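Local structure of tailspike protein (Siphovirus 9NA, 3RIQ) at residues 359-364 and 372-377; 395-400 and 405-410. The protein probably recognises Salmonella lipopolysaccharide as the phage's receptor and cleaves its O-antigen chains as an endorhamnosidase, through a trimeric right-handed beta-helix domain. One frame throughout, in Å; residues are numbered along the deposited sequence.

Contact 1 of 2, residues 359-364 and 372-377; sequences ITVVCA and NQIVCE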
loop_
_atom_site.group_PDB
_atom_site.type_symbol
_atom_site.label_atom_id
_atom_site.label_comp_id
_atom_site.label_asym_id
_atom_site.label_seq_id
_atom_site.Cartn_x
_atom_site.Cartn_y
_atom_site.Cartn_z
ATOM N N ILE A 359 0.327 -1.021 -10.150
ATOM C CA ILE A 359 -0.930 -1.581 -10.628
ATOM C C ILE A 359 -0.811 -3.090 -10.702
ATOM O O ILE A 359 0.193 -3.574 -11.235
ATOM C CB ILE A 359 -1.253 -1.058 -12.049
ATOM C CG1 ILE A 359 -1.178 0.460 -12.098
ATOM C CG2 ILE A 359 -2.616 -1.566 -12.525
ATOM C CD1 ILE A 359 -2.172 1.185 -11.210
ATOM N N THR A 360 -1.811 -3.825 -10.201
ATOM C CA THR A 360 -1.854 -5.290 -10.269
ATOM C C THR A 360 -3.201 -5.656 -10.879
ATOM O O THR A 360 -4.240 -5.301 -10.317
ATOM C CB THR A 360 -1.713 -5.896 -8.863
ATOM O OG1 THR A 360 -0.439 -5.494 -8.327
ATOM C CG2 THR A 360 -1.731 -7.427 -8.928
ATOM N N VAL A 361 -3.190 -6.309 -12.038
ATOM C CA VAL A 361 -4.422 -6.729 -12.701
ATOM C C VAL A 361 -4.387 -8.231 -12.866
ATOM O O VAL A 361 -3.460 -8.755 -13.498
ATOM C CB VAL A 361 -4.603 -6.028 -14.083
ATOM C CG1 VAL A 361 -5.732 -6.699 -14.914
ATOM C CG2 VAL A 361 -4.863 -4.514 -13.903
ATOM N N VAL A 362 -5.418 -8.921 -12.357
ATOM C CA VAL A 362 -5.518 -10.375 -12.425
ATOM C C VAL A 362 -6.845 -10.736 -13.037
ATOM O O VAL A 362 -7.916 -10.227 -12.629
ATOM C CB VAL A 362 -5.432 -11.001 -11.015
ATOM C CG1 VAL A 362 -5.658 -12.524 -11.079
ATOM C CG2 VAL A 362 -4.069 -10.673 -10.312
ATOM N N CYS A 363 -6.766 -11.592 -14.051
ATOM C CA CYS A 363 -7.967 -12.124 -14.708
ATOM C C CYS A 363 -8.962 -11.056 -15.188
ATOM O O CYS A 363 -10.174 -11.185 -14.904
ATOM C CB CYS A 363 -8.685 -13.128 -13.790
ATOM S SG CYS A 363 -9.965 -14.143 -14.625
ATOM N N ALA A 364 -8.478 -10.004 -15.855
ATOM C CA ALA A 364 -9.397 -9.077 -16.523
ATOM C C ALA A 364 -9.874 -9.690 -17.845
ATOM O O ALA A 364 -9.490 -10.830 -18.205
ATOM C CB ALA A 364 -8.747 -7.706 -16.730
ATOM N N ASN A 372 -8.082 -5.966 -23.773
ATOM C CA ASN A 372 -6.763 -5.987 -23.146
ATOM C C ASN A 372 -6.811 -5.899 -21.615
ATOM O O ASN A 372 -7.809 -5.467 -21.044
ATOM C CB ASN A 372 -5.925 -4.863 -23.752
ATOM C CG ASN A 372 -5.834 -4.969 -25.250
ATOM O OD1 ASN A 372 -5.529 -6.034 -25.777
ATOM N ND2 ASN A 372 -6.107 -3.905 -25.931
ATOM N N GLN A 373 -5.757 -6.359 -20.942
ATOM C CA GLN A 373 -5.735 -6.309 -19.476
ATOM C C GLN A 373 -5.576 -4.887 -18.976
ATOM O O GLN A 373 -6.309 -4.478 -18.107
ATOM C CB GLN A 373 -4.631 -7.205 -18.882
ATOM C CG GLN A 373 -4.753 -8.663 -19.351
ATOM C CD GLN A 373 -5.859 -9.423 -18.677
ATOM O OE1 GLN A 373 -5.920 -9.487 -17.454
ATOM N NE2 GLN A 373 -6.721 -10.034 -19.469
ATOM N N ILE A 374 -4.618 -4.157 -19.529
ATOM C CA ILE A 374 -4.337 -2.769 -19.169
ATOM C C ILE A 374 -4.266 -1.988 -20.473
ATOM O O ILE A 374 -3.607 -2.420 -21.435
ATOM C CB ILE A 374 -3.008 -2.657 -18.391
ATOM C CG1 ILE A 374 -3.151 -3.304 -17.013
ATOM C CG2 ILE A 374 -2.567 -1.165 -18.197
ATOM C CD1 ILE A 374 -1.879 -3.263 -16.149
ATOM N N VAL A 375 -4.989 -0.877 -20.516
ATOM C CA VAL A 375 -4.996 0.024 -21.676
ATOM C C VAL A 375 -4.685 1.442 -21.247
ATOM O O VAL A 375 -5.255 1.932 -20.246
ATOM C CB VAL A 375 -6.394 0.057 -22.374
ATOM C CG1 VAL A 375 -6.423 1.127 -23.472
ATOM C CG2 VAL A 375 -6.750 -1.330 -22.946
ATOM N N CYS A 376 -3.837 2.134 -22.016
ATOM C CA CYS A 376 -3.717 3.594 -21.908
ATOM C C CYS A 376 -3.825 4.139 -23.313
ATOM O O CYS A 376 -3.131 3.646 -24.261
ATOM C CB CYS A 376 -2.370 4.040 -21.343
ATOM S SG CYS A 376 -1.971 3.425 -19.689
ATOM N N GLU A 377 -4.648 5.174 -23.457
ATOM C CA GLU A 377 -4.936 5.763 -24.753
ATOM C C GLU A 377 -4.000 6.928 -25.094
ATOM O O GLU A 377 -3.890 7.320 -26.265
ATOM C CB GLU A 377 -6.417 6.217 -24.839
ATOM C CG GLU A 377 -7.422 5.106 -24.723
ATOM C CD GLU A 377 -7.857 4.545 -26.042
ATOM O OE1 GLU A 377 -7.185 4.809 -27.072
ATOM O OE2 GLU A 377 -8.905 3.860 -26.067
#

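Contact 2 of 2, residues 395-400 and 405-410; sequences YAVYAP and SNVSCA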
loop_
_atom_site.group_PDB
_atom_site.type_symbol
_atom_site.label_atom_id
_atom_site.label_comp_id
_atom_site.label_asym_id
_atom_site.label_seq_id
_atom_site.Cartn_x
_atom_site.Cartn_y
_atom_site.Cartn_z
ATOM N N TYR A 395 -3.599 -8.047 -25.248
ATOM C CA TYR A 395 -2.298 -7.641 -24.687
ATOM C C TYR A 395 -2.393 -7.578 -23.165
ATOM O O TYR A 395 -3.448 -7.257 -22.609
ATOM C CB TYR A 395 -1.981 -6.221 -25.154
ATOM C CG TYR A 395 -1.604 -6.148 -26.632
ATOM C CD1 TYR A 395 -0.284 -6.025 -27.024
ATOM C CD2 TYR A 395 -2.584 -6.209 -27.622
ATOM C CE1 TYR A 395 0.061 -5.980 -28.393
ATOM C CE2 TYR A 395 -2.271 -6.139 -28.976
ATOM C CZ TYR A 395 -0.949 -6.025 -29.356
ATOM O OH TYR A 395 -0.659 -5.972 -30.702
ATOM N N ALA A 396 -1.270 -7.836 -22.508
ATOM C CA ALA A 396 -1.151 -7.516 -21.083
ATOM C C ALA A 396 -1.150 -6.003 -20.851
ATOM O O ALA A 396 -1.864 -5.500 -19.960
ATOM C CB ALA A 396 0.120 -8.138 -20.506
ATOM N N VAL A 397 -0.339 -5.289 -21.646
ATOM C CA VAL A 397 -0.286 -3.832 -21.610
ATOM C C VAL A 397 -0.387 -3.296 -23.023
ATOM O O VAL A 397 0.530 -3.505 -23.858
ATOM C CB VAL A 397 1.000 -3.291 -20.931
ATOM C CG1 VAL A 397 0.994 -1.759 -20.895
ATOM C CG2 VAL A 397 1.112 -3.841 -19.487
ATOM N N TYR A 398 -1.483 -2.570 -23.280
ATOM C CA TYR A 398 -1.684 -1.938 -24.578
ATOM C C TYR A 398 -1.663 -0.433 -24.328
ATOM O O TYR A 398 -2.648 0.163 -23.882
ATOM C CB TYR A 398 -3.001 -2.384 -25.225
ATOM C CG TYR A 398 -3.163 -1.870 -26.641
ATOM C CD1 TYR A 398 -2.655 -2.594 -27.709
ATOM C CD2 TYR A 398 -3.817 -0.654 -26.920
ATOM C CE1 TYR A 398 -2.790 -2.135 -29.018
ATOM C CE2 TYR A 398 -3.950 -0.194 -28.216
ATOM C CZ TYR A 398 -3.419 -0.936 -29.260
ATOM O OH TYR A 398 -3.540 -0.511 -30.571
ATOM N N ALA A 399 -0.515 0.172 -24.600
ATOM C CA ALA A 399 -0.272 1.569 -24.204
ATOM C C ALA A 399 0.684 2.213 -25.226
ATOM O O ALA A 399 1.788 2.629 -24.884
ATOM C CB ALA A 399 0.283 1.613 -22.766
ATOM N N PRO A 400 0.233 2.325 -26.482
ATOM C CA PRO A 400 1.164 2.612 -27.580
ATOM C C PRO A 400 1.994 3.876 -27.414
ATOM O O PRO A 400 3.127 3.921 -27.878
ATOM C CB PRO A 400 0.243 2.773 -28.792
ATOM C CG PRO A 400 -1.012 2.134 -28.424
ATOM C CD PRO A 400 -1.137 2.057 -26.965
ATOM N N SER A 405 7.892 0.863 -16.984
ATOM C CA SER A 405 9.062 0.341 -16.266
ATOM C C SER A 405 8.593 -0.656 -15.211
ATOM O O SER A 405 7.488 -0.527 -14.669
ATOM C CB SER A 405 9.854 1.474 -15.626
ATOM O OG SER A 405 9.074 2.084 -14.627
ATOM N N ASN A 406 9.416 -1.678 -14.956
ATOM C CA ASN A 406 9.141 -2.696 -13.926
ATOM C C ASN A 406 7.807 -3.390 -14.169
ATOM O O ASN A 406 6.878 -3.267 -13.379
ATOM C CB ASN A 406 9.240 -2.119 -12.508
ATOM C CG ASN A 406 9.126 -3.198 -11.437
ATOM O OD1 ASN A 406 9.420 -4.344 -11.693
ATOM N ND2 ASN A 406 8.624 -2.842 -10.259
ATOM N N VAL A 407 7.712 -4.065 -15.306
ATOM C CA VAL A 407 6.514 -4.788 -15.708
ATOM C C VAL A 407 6.761 -6.286 -15.621
ATOM O O VAL A 407 7.813 -6.785 -16.048
ATOM C CB VAL A 407 6.075 -4.435 -17.173
ATOM C CG1 VAL A 407 4.791 -5.130 -17.520
ATOM C CG2 VAL A 407 5.909 -2.978 -17.323
ATOM N N SER A 408 5.777 -6.995 -15.075
ATOM C CA SER A 408 5.808 -8.437 -14.948
ATOM C C SER A 408 4.483 -9.024 -15.429
ATOM O O SER A 408 3.411 -8.511 -15.046
ATOM C CB SER A 408 6.070 -8.784 -13.458
ATOM O OG SER A 408 5.915 -10.160 -13.233
ATOM N N CYS A 409 4.549 -10.065 -16.278
ATOM C CA CYS A 409 3.347 -10.750 -16.755
ATOM C C CYS A 409 3.399 -12.193 -16.326
ATOM O O CYS A 409 4.320 -12.930 -16.737
ATOM C CB CYS A 409 3.208 -10.659 -18.283
ATOM S SG CYS A 409 3.259 -8.962 -18.875
ATOM N N ALA A 410 2.447 -12.610 -15.508
ATOM C CA ALA A 410 2.506 -13.933 -14.860
ATOM C C ALA A 410 1.783 -15.003 -15.649
ATOM O O ALA A 410 1.042 -14.726 -16.618
ATOM C CB ALA A 410 1.897 -13.851 -13.442
#

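Contact 1 of 2, residues 359-364 and 372-377
Gln373 reaches across to Ala364 with both ends of its carboxamide, while Ile374 packs on Val361 and Ile359, all inside a coil of the right-handed beta-helix. Strands 355-362 and 374-376 belong to different faces of that coil, so the contact is made by side chains pointing into its interior and by one amide gripping the turn that follows strand 355-362. Gln373 OE1 accepts the backbone N-H of Ala364 at 3.1 Å, a bent bond of 138° at the hydrogen, with the donor tilted modestly from the carbonyl plane. The other branch, Gln373 NE2, donates to Ala364 O at 3.1 Å; it approaches from above that carbonyl's plane and away from its lone pairs, although its own N-H path is straighter at 153°. Two bonds to one residue fix the rotation of the amide, and the bend of the chain at chi2 (-76°) is what folds the group back toward the turn. Ala364 CB lies 3.4 Å from Gln373 OE1, which brings a methyl close against the same oxygen. A second methyl, Val361 CG1, flanks Gln373 OE1 at 3.8 Å.

The apolar part begins with the other branch of that valine, Val361 CG2, which rests 3.8 Å from Ile374 CG1. Further out, backbone hydrogen bonds to Met386 and Gly384 tie strand 355-362 to strand 381-388, and Thr339 and Val337 of strand 333-340 bond its other edge. Met347 and Ile385 touch both isoleucines, continuing the hydrophobic filling into adjacent coils. Ile374's extended chain carries the terminal methyl CD1 to 4.1 Å from Ile359 CG2.

Contact 2 of 2, residues 395-400 and 405-410
Two apolar pairs join residues 395-400 to 405-410: Ala396 with Cys409, and Val397 with Val407. They bridge the inside of a right-handed beta-helix coil, between strand 397-399 on one face and the end of strand 402-409 on another, and the chain turns a corner at Pro400 and again at Asn406 in passing between them. The closer pair brings the methyl CB of Ala396 to 3.6 Å from Cys409 SG. With SG anti to the carbonyl carbon and beside the backbone N (chi1 -54°), this torsion sets the sulfur against that methyl. The second pair is looser, a branch-to-branch approach in which Val397 CG2 lies 4.4 Å from Val407 CG1. The backbones stay well apart, with 7.0 Å from Ala396 CA to Cys409 CA and 9.1 Å from Val397 CA to Val407 CA, consistent with two walls facing each other through their side chains.

Backbone bonding runs instead along the stack of coils. Val397 is hydrogen-bonded to Lys416 and Leu418, and Tyr398 to Cys376. Apolar neighbours from adjoining coils add to the packing, with Val387 against Ala396 and both Ile385 and Ile417 against Val407.

Trimer packing involves strand 402-409 too, where Ser408 meets Asn406 of the second subunit. Between the two walls themselves, all four touching residues are buried and their cross-contacts are purely van der Waals, so the link is light and nonpolar, resting on one methyl-sulfur contact and one loose valine pair, without a polar bond to set the spacing.

Both contacts are buried and span the interior of neighbouring beta-helix coils, with centres about 8 Å apart. They share a wall: strands 374-376 and 397-399 run parallel as neighbours, and Ile374 O lies 2.8 Å from Tyr398 N in a probable hydrogen bond. Asn372 OD1 makes a similar probable bond to Tyr395 N, adding a side-chain link between the same two segments. The chemistry differs with place. Contact 1 includes the turn after strand 355-362 and mixes an amide clasp with apolar packing, burying 245 Å²; contact 2 is wholly apolar and buries 99 Å². Each also has residues that pack on the second subunit.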